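Long-range contact in TqaA (Penicillium aethiopicum, PDB 5EJD), which is probably a nonribosomal peptide synthetase, of which this piece is the T3 carrier domain, bearing a covalently attached 4'-phosphopantetheine arm: residues B[30-35]-B[65-70]. Residues are numbered along the deposited sequence; the frame is centred on the assembly and turned at random.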
# COMPACT_ATOMS: atom_id res chain seq x y z
N SER B 30 2.16 14.48 -28.46
CA SER B 30 0.93 13.69 -28.70
C SER B 30 0.94 12.34 -27.97
O SER B 30 0.02 11.55 -28.14
CB SER B 30 0.82 13.43 -30.20
OG SER B 30 1.99 12.76 -30.64
N ASP B 31 2.02 12.04 -27.25
CA ASP B 31 2.11 10.80 -26.49
C ASP B 31 1.05 10.67 -25.37
O ASP B 31 0.69 11.63 -24.69
CB ASP B 31 3.48 10.64 -25.86
CG ASP B 31 4.49 10.02 -26.79
OD1 ASP B 31 4.10 9.26 -27.69
OD2 ASP B 31 5.71 10.28 -26.60
N ASN B 32 0.55 9.45 -25.25
CA ASN B 32 -0.43 9.08 -24.27
C ASN B 32 0.25 8.36 -23.10
O ASN B 32 0.91 7.33 -23.29
CB ASN B 32 -1.46 8.17 -24.95
CG ASN B 32 -2.52 7.71 -24.01
OD1 ASN B 32 -2.23 7.07 -22.98
ND2 ASN B 32 -3.75 8.07 -24.29
N PHE B 33 0.02 8.86 -21.90
CA PHE B 33 0.66 8.33 -20.70
C PHE B 33 0.50 6.81 -20.54
O PHE B 33 1.44 6.11 -20.20
CB PHE B 33 0.09 9.04 -19.47
CG PHE B 33 0.82 8.73 -18.17
CD1 PHE B 33 0.25 7.89 -17.24
CD2 PHE B 33 2.00 9.35 -17.86
CE1 PHE B 33 0.87 7.61 -16.05
CE2 PHE B 33 2.64 9.07 -16.67
CZ PHE B 33 2.08 8.20 -15.76
N PHE B 34 -0.70 6.32 -20.77
CA PHE B 34 -1.00 4.90 -20.57
C PHE B 34 -0.46 4.04 -21.72
O PHE B 34 0.10 2.97 -21.47
CB PHE B 34 -2.51 4.70 -20.36
CG PHE B 34 -3.03 5.45 -19.16
CD1 PHE B 34 -2.91 4.90 -17.90
CD2 PHE B 34 -3.57 6.70 -19.27
CE1 PHE B 34 -3.37 5.57 -16.78
CE2 PHE B 34 -4.03 7.38 -18.15
CZ PHE B 34 -3.94 6.82 -16.89
N PHE B 35 -0.53 4.54 -22.95
CA PHE B 35 0.08 3.83 -24.04
C PHE B 35 1.60 3.70 -23.89
O PHE B 35 2.15 2.71 -24.36
CB PHE B 35 -0.31 4.46 -25.36
CG PHE B 35 0.14 3.66 -26.58
CD1 PHE B 35 -0.58 2.53 -26.99
CD2 PHE B 35 1.26 4.08 -27.35
CE1 PHE B 35 -0.19 1.84 -28.12
CE2 PHE B 35 1.66 3.37 -28.49
CZ PHE B 35 0.94 2.25 -28.87
N HIS B 65 -7.05 13.60 -19.15
CA HIS B 65 -6.23 14.17 -20.20
C HIS B 65 -4.94 13.41 -20.38
O HIS B 65 -3.86 13.88 -20.05
CB HIS B 65 -5.95 15.61 -19.88
CG HIS B 65 -7.18 16.43 -19.86
ND1 HIS B 65 -7.70 16.97 -18.69
CD2 HIS B 65 -8.06 16.71 -20.85
CE1 HIS B 65 -8.84 17.57 -18.98
NE2 HIS B 65 -9.07 17.42 -20.28
N PRO B 66 -5.06 12.20 -20.91
CA PRO B 66 -3.92 11.28 -21.01
C PRO B 66 -2.83 11.71 -21.99
O PRO B 66 -1.72 11.18 -21.93
CB PRO B 66 -4.57 9.98 -21.50
CG PRO B 66 -5.78 10.43 -22.25
CD PRO B 66 -6.28 11.65 -21.53
N VAL B 67 -3.13 12.66 -22.88
CA VAL B 67 -2.18 13.09 -23.88
C VAL B 67 -1.36 14.23 -23.32
O VAL B 67 -1.92 15.16 -22.71
CB VAL B 67 -2.89 13.49 -25.19
CG1 VAL B 67 -1.94 14.20 -26.14
CG2 VAL B 67 -3.47 12.27 -25.87
N LEU B 68 -0.05 14.21 -23.56
CA LEU B 68 0.85 15.16 -22.89
C LEU B 68 0.45 16.61 -23.09
O LEU B 68 0.34 17.36 -22.12
CB LEU B 68 2.27 14.95 -23.34
CG LEU B 68 3.35 15.58 -22.45
CD1 LEU B 68 4.64 14.81 -22.59
CD2 LEU B 68 3.62 17.02 -22.79
N SER B 69 0.25 17.01 -24.33
CA SER B 69 -0.07 18.40 -24.63
C SER B 69 -1.34 18.83 -23.92
O SER B 69 -1.41 19.96 -23.44
CB SER B 69 -0.19 18.63 -26.15
OG SER B 69 -1.24 17.85 -26.69
N GLU B 70 -2.36 17.97 -23.89
CA GLU B 70 -3.61 18.28 -23.18
C GLU B 70 -3.46 18.37 -21.68
O GLU B 70 -4.03 19.25 -21.05
CB GLU B 70 -4.65 17.26 -23.48
CG GLU B 70 -5.23 17.27 -24.88
CD GLU B 70 -6.44 16.26 -24.86
OE1 GLU B 70 -6.33 15.11 -24.31
OE2 GLU B 70 -7.57 16.58 -25.26
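With CG of N32 anti to the backbone N (chi1 179°), the amide of N32 crosses the ring of P66 at a slant, ND2 resting 3.5 Å from P66 CB. F34 swings the other way: its CG sits anti to the carbonyl carbon, and the edge of its ring, at CD2, comes 4.1 Å from P66 CB, near the ring plane. The proline thus meets both side chains, while CD1, at the edge of the F33 ring, lies over one face of the F34 ring.

The backbones run antiparallel through a single bridge, with N32 and V67 as its non-hydrogen-bonded pair. On one flank F33 N gives a nearly straight bond to P66 O (2.9 Å, 170° at the hydrogen); on the other L68 N donates to D31 O at 2.9 Å. Each carbonyl also takes a CA-H contact, D31 O from V67 CA and P66 O from N32 CA. In this small helical carrier domain, the bridge ties the loop between helices 7-20 and 40-52 to the start of helix 68-74, for which V67 is the N-cap residue.

N32 OD1 reaches forward along its own chain as an Asx motif, accepting F35 N at 3.0 Å from above the carbonyl plane, plus a weak bond from F34 N. Replacing N32 with alanine removes the amide, which would probably leave F35 N without this acceptor and open a gap beside P66, freeing the turn to shift. The side chain of F34 is about 6 Å from that of S40, the phosphopantetheine attachment residue, and its ring meets that of F63. Deeper in, F33 goes edge-to-face with W16, and L68 packs on L12 of helix 7-20.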